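Dot/Icm T4SS effector (PDB 4HFV) is a putative effector of the Legionella pneumophila Dot/Icm type IV secretion system whose molecular function is not established, perhaps connected with metaeffector activity. Local coordinates at residues S128-E131 with K132-S136; Y139-D143 with P144-Y148. All coordinates share one frame; numbering follows the deposited sequence. Where two conformers were deposited one is given.

Interaction 1 (S128-E131 with K132-S136); sequences SALE and KFLRS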
loop_
_atom_site.group_PDB
_atom_site.type_symbol
_atom_site.label_atom_id
_atom_site.label_comp_id
_atom_site.label_asym_id
_atom_site.label_seq_id
_atom_site.Cartn_x
_atom_site.Cartn_y
_atom_site.Cartn_z
ATOM N N SER A 128 -1.711 -8.709 2.795
ATOM C CA SER A 128 -2.209 -7.463 3.339
ATOM C C SER A 128 -2.881 -7.716 4.698
ATOM O O SER A 128 -2.632 -7.001 5.685
ATOM C CB SER A 128 -3.146 -6.783 2.331
ATOM O OG SER A 128 -3.655 -5.580 2.841
ATOM N N ALA A 129 -3.716 -8.759 4.762
ATOM C CA ALA A 129 -4.432 -9.073 5.994
ATOM C C ALA A 129 -3.429 -9.446 7.075
ATOM O O ALA A 129 -3.575 -9.032 8.225
ATOM C CB ALA A 129 -5.487 -10.210 5.789
ATOM N N LEU A 130 -2.393 -10.199 6.699
ATOM C CA LEU A 130 -1.361 -10.564 7.642
ATOM C C LEU A 130 -0.585 -9.347 8.140
ATOM O O LEU A 130 -0.376 -9.173 9.355
ATOM C CB LEU A 130 -0.401 -11.561 7.002
ATOM C CG LEU A 130 0.742 -12.109 7.854
ATOM C CD1 LEU A 130 0.241 -12.714 9.142
ATOM C CD2 LEU A 130 1.505 -13.211 7.038
ATOM N N GLU A 131 -0.101 -8.527 7.212
ATOM C CA GLU A 131 0.547 -7.271 7.610
ATOM C C GLU A 131 -0.316 -6.404 8.545
ATOM O O GLU A 131 0.188 -5.913 9.559
ATOM C CB GLU A 131 0.971 -6.467 6.400
ATOM C CG GLU A 131 1.782 -5.232 6.759
ATOM C CD GLU A 131 1.558 -4.119 5.808
ATOM O OE1 GLU A 131 1.407 -4.417 4.598
ATOM O OE2 GLU A 131 1.543 -2.955 6.261
ATOM N N LYS A 132 -1.602 -6.235 8.248
ATOM C CA LYS A 132 -2.481 -5.450 9.127
ATOM C C LYS A 132 -2.534 -6.071 10.524
ATOM O O LYS A 132 -2.432 -5.385 11.580
ATOM C CB LYS A 132 -3.904 -5.372 8.548
ATOM C CG LYS A 132 -4.194 -4.169 7.676
ATOM C CD LYS A 132 -5.637 -4.223 7.144
ATOM C CE LYS A 132 -5.700 -4.469 5.620
ATOM N NZ LYS A 132 -5.335 -3.257 4.820
ATOM N N PHE A 133 -2.735 -7.386 10.546
ATOM C CA PHE A 133 -2.808 -8.105 11.781
ATOM C C PHE A 133 -1.570 -7.863 12.626
ATOM O O PHE A 133 -1.685 -7.503 13.808
ATOM C CB PHE A 133 -2.989 -9.617 11.493
ATOM C CG PHE A 133 -2.752 -10.479 12.661
ATOM C CD1 PHE A 133 -3.771 -10.737 13.582
ATOM C CD2 PHE A 133 -1.509 -11.077 12.836
ATOM C CE1 PHE A 133 -3.524 -11.575 14.669
ATOM C CE2 PHE A 133 -1.262 -11.902 13.915
ATOM C CZ PHE A 133 -2.261 -12.157 14.816
ATOM N N LEU A 134 -0.387 -8.011 12.033
ATOM C CA LEU A 134 0.836 -7.791 12.807
ATOM C C LEU A 134 0.952 -6.340 13.340
ATOM O O LEU A 134 1.350 -6.098 14.495
ATOM C CB LEU A 134 2.086 -8.195 11.988
ATOM C CG LEU A 134 2.271 -9.709 11.703
ATOM C CD1 LEU A 134 3.385 -9.915 10.754
ATOM C CD2 LEU A 134 2.564 -10.554 12.926
ATOM N N ARG A 135 0.641 -5.375 12.500
ATOM C CA ARG A 135 0.644 -3.964 12.922
ATOM C C ARG A 135 -0.303 -3.747 14.102
ATOM O O ARG A 135 0.011 -3.005 15.042
ATOM C CB ARG A 135 0.266 -3.052 11.748
ATOM C CG ARG A 135 1.386 -2.865 10.694
ATOM C CD ARG A 135 1.117 -1.586 9.812
ATOM N NE ARG A 135 0.218 -1.849 8.692
ATOM C CZ ARG A 135 -1.078 -1.536 8.642
ATOM N NH1 ARG A 135 -1.786 -1.856 7.560
ATOM N NH2 ARG A 135 -1.669 -0.897 9.649
ATOM N N SER A 136 -1.424 -4.465 14.094
ATOM C CA SER A 136 -2.413 -4.320 15.163
ATOM C C SER A 136 -1.863 -4.837 16.496
ATOM O O SER A 136 -2.379 -4.479 17.542
ATOM C CB SER A 136 -3.736 -5.009 14.799
ATOM O OG SER A 136 -3.684 -6.409 15.096
HETATM O O HOH W 1 -1.583 -3.969 4.903
#

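Interaction 2 (Y139-D143 with P144-Y148); sequences YKNSD and PRKGY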
loop_
_atom_site.group_PDB
_atom_site.type_symbol
_atom_site.label_atom_id
_atom_site.label_comp_id
_atom_site.label_asym_id
_atom_site.label_seq_id
_atom_site.Cartn_x
_atom_site.Cartn_y
_atom_site.Cartn_z
ATOM N N TYR A 139 1.785 -1.775 17.035
ATOM C CA TYR A 139 1.596 -0.329 17.228
ATOM C C TYR A 139 0.245 0.029 17.841
ATOM O O TYR A 139 -0.767 -0.586 17.558
ATOM C CB TYR A 139 1.700 0.374 15.894
ATOM C CG TYR A 139 2.952 0.017 15.123
ATOM C CD1 TYR A 139 4.200 0.386 15.591
ATOM C CD2 TYR A 139 2.878 -0.683 13.920
ATOM C CE1 TYR A 139 5.332 0.099 14.878
ATOM C CE2 TYR A 139 4.001 -0.992 13.214
ATOM C CZ TYR A 139 5.226 -0.588 13.690
ATOM O OH TYR A 139 6.349 -0.920 13.002
ATOM N N LYS A 140 0.239 1.072 18.660
ATOM C CA LYS A 140 -1.015 1.691 19.097
ATOM C C LYS A 140 -1.870 2.038 17.882
ATOM O O LYS A 140 -1.393 2.659 16.936
ATOM C CB LYS A 140 -0.707 2.920 19.945
ATOM C CG LYS A 140 0.159 2.549 21.168
ATOM C CD LYS A 140 0.597 3.789 21.983
ATOM C CE LYS A 140 1.337 3.369 23.255
ATOM N NZ LYS A 140 1.855 4.515 24.047
ATOM N N ASN A 141 -3.123 1.594 17.903
ATOM C CA ASN A 141 -4.043 1.747 16.760
ATOM C C ASN A 141 -3.503 1.285 15.412
ATOM O O ASN A 141 -3.886 1.828 14.376
ATOM C CB ASN A 141 -4.540 3.186 16.636
ATOM C CG ASN A 141 -5.854 3.275 15.861
ATOM O OD1 ASN A 141 -6.589 2.277 15.729
ATOM N ND2 ASN A 141 -6.158 4.456 15.354
ATOM N N SER A 142 -2.613 0.292 15.428
ATOM C CA SER A 142 -2.004 -0.241 14.202
ATOM C C SER A 142 -1.169 0.777 13.466
ATOM O O SER A 142 -0.728 0.519 12.342
ATOM C CB SER A 142 -3.082 -0.779 13.261
ATOM O OG SER A 142 -3.866 -1.738 13.944
ATOM N N ASP A 143 -0.958 1.936 14.091
ATOM C CA ASP A 143 -0.396 3.088 13.398
ATOM C C ASP A 143 0.991 3.427 13.951
ATOM O O ASP A 143 1.134 3.885 15.081
ATOM C CB ASP A 143 -1.376 4.273 13.540
ATOM C CG ASP A 143 -0.838 5.579 12.975
ATOM O OD1 ASP A 143 0.106 5.574 12.154
ATOM O OD2 ASP A 143 -1.381 6.623 13.377
ATOM N N PRO A 144 2.032 3.170 13.164
ATOM C CA PRO A 144 3.362 3.371 13.735
ATOM C C PRO A 144 3.615 4.833 14.169
ATOM O O PRO A 144 4.449 5.059 15.057
ATOM C CB PRO A 144 4.303 2.909 12.610
ATOM C CG PRO A 144 3.458 2.962 11.346
ATOM C CD PRO A 144 2.069 2.680 11.772
ATOM N N ARG A 145 2.868 5.780 13.596
ATOM C CA ARG A 145 2.971 7.189 13.975
ATOM C C ARG A 145 2.679 7.332 15.465
ATOM O O ARG A 145 3.181 8.232 16.117
ATOM C CB ARG A 145 1.988 8.079 13.170
ATOM C CG ARG A 145 1.957 7.858 11.636
ATOM C CD ARG A 145 0.763 8.572 10.943
ATOM N NE ARG A 145 0.686 8.289 9.501
ATOM C CZ ARG A 145 -0.057 8.971 8.623
ATOM N NH1 ARG A 145 -0.048 8.637 7.329
ATOM N NH2 ARG A 145 -0.794 10.004 9.024
ATOM N N LYS A 146 1.871 6.433 16.014
ATOM C CA LYS A 146 1.413 6.595 17.388
ATOM C C LYS A 146 2.283 5.796 18.362
ATOM O O LYS A 146 2.004 5.763 19.562
ATOM C CB LYS A 146 -0.052 6.155 17.536
ATOM C CG LYS A 146 -1.042 6.768 16.577
ATOM C CD LYS A 146 -1.577 8.095 17.100
ATOM C CE LYS A 146 -2.798 8.583 16.293
ATOM N NZ LYS A 146 -3.922 7.577 16.245
ATOM N N GLY A 147 3.310 5.119 17.848
ATOM C CA GLY A 147 4.236 4.392 18.686
ATOM C C GLY A 147 3.918 2.919 18.904
ATOM O O GLY A 147 2.901 2.379 18.435
ATOM N N TYR A 148 4.809 2.275 19.643
ATOM C CA TYR A 148 4.674 0.869 19.994
ATOM C C TYR A 148 3.793 0.617 21.204
ATOM O O TYR A 148 3.831 1.358 22.189
ATOM C CB TYR A 148 6.039 0.297 20.312
ATOM C CG TYR A 148 6.917 0.039 19.125
ATOM C CD1 TYR A 148 7.282 1.053 18.278
ATOM C CD2 TYR A 148 7.419 -1.235 18.882
ATOM C CE1 TYR A 148 8.117 0.813 17.196
ATOM C CE2 TYR A 148 8.250 -1.481 17.835
ATOM C CZ TYR A 148 8.587 -0.478 16.980
ATOM O OH TYR A 148 9.412 -0.742 15.912
HETATM O O HOH W 2 8.640 0.363 13.695
#

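Interaction 1 (S128-E131 with K132-S136)
Lys-132 turns back over Ser-128 in one continuous stretch of helix: its amide N donates to Ser-128 O at 2.9 Å, and its aliphatic chain, bent at its third and fourth torsions, carries CE to within 3.6 Å of Ser-128 OG. A bridging water also reaches Ser-128 O and Arg-135 NH1, though both of these bonds are weak. One residue on, the amide of Phe-133 bonds to Ala-129 O, while its CB rests on the carbonyl oxygens of Ala-129 and Leu-130. The Phe-133 ring then leads away among Val-76 of helix 70-90 and Thr-59, Leu-62 and Leu-63 of helix 49-64, leaving CD2 only a loose 4.4 Å contact with Leu-130 CD1. Leu-134 repeats the backbone bond, to Leu-130 O, and CD1 of Leu-130 lies 4.4 Å from Leu-134 CG. Arg-135 carries the polar side: NE gives Glu-131 OE2 a nearly straight bond of 3.0 Å (171° at the hydrogen). The first torsion of Glu-131 places CG beside the carbonyl carbon (chi1 -174°), the bend at chi2 turns the carboxylate, and the Arg-135 chain, bent at chi3, comes back along the helix toward it. OE2 lies close to the guanidinium plane at its edge but is itself met on the anti side, from a position tilted out of the carboxylate plane, with the two planes 69° apart. At Ser-136 the hydroxyl turns back to Phe-133 O at 2.6 Å, using a lone pair in the carbonyl plane. The arrangement is an i to i+4 salt bridge on helix 120-136, close to Ser-169 and Arg-176 of the succinate-binding site.

Interaction 2 (Y139-D143 with P144-Y148)
Tyr-139 meets Pro-144, Gly-147 and Tyr-148 along almost its whole length. Its CA makes a CA-H...O contact with Gly-147 O, 3.2 Å away, and CB stays beside the same oxygen at 3.5 Å. CG and CD1 pass over Pro-144 CA, and the ring then receives Pro-144 CB almost squarely on one face, 3.7 Å from the centroid and 8° off the normal, a CH-pi contact. CE1 reaches Tyr-148 CE1 at 3.7 Å, turning the edge of Tyr-139 onto the face of Tyr-148 in a T-shaped pair with planes at 80°. The two side chains run side by side in the same direction, and a single water at the tip joins both hydroxyls, 2.7 Å from Tyr-139 OH and 2.6 Å from Tyr-148 OH. The backbones of Tyr-139 and Tyr-148 form a single bridge, with Lys-140 N donating to Gly-147 O, and the extended Lys-140 chain lies along the carbonyls of Lys-146 and Tyr-148. The turn between is tied by Asp-143. Its O accepts Lys-146 N at 2.8 Å across the 3-10 segment 144-146. Its carboxylate, with CG anti to N (chi1 174°), comes forward so that OD1 takes the amide of Arg-145 from well above the carboxylate plane. Long salt bridges extend the network to Arg-145 NE and Lys-146 NZ, but the Arg-145 tip has its stronger partner in Asp-125 of the second subunit. This compact loop follows helix 120-136 and precedes helix 161-188, where Val-162 touches both tyrosines; Ile-179 and Ile-180 of the second subunit pack on Pro-144 and Tyr-139, and its His-187 stacks on Tyr-148.

Interaction 1 lies in the C-terminal half of helix 120-136, and interaction 2 opens three residues after Ser-136 in the loop leading toward helix 161-188, so the two follow in series with centres about 12 Å apart. They also touch: Arg-135 NH2 lies 3.2 Å from Ser-142 O, a probable hydrogen bond, and Ser-136 packs against Ser-142. Arg-135 thus probably links the loop to the last turns of helix 120-136. Both contacts reach helix 161-188, but at different places and with different surroundings: 128-136 is partly buried against helices 49-64 and 70-90 and borders the succinate site, whereas 139-148 lies farther out and meets the second subunit.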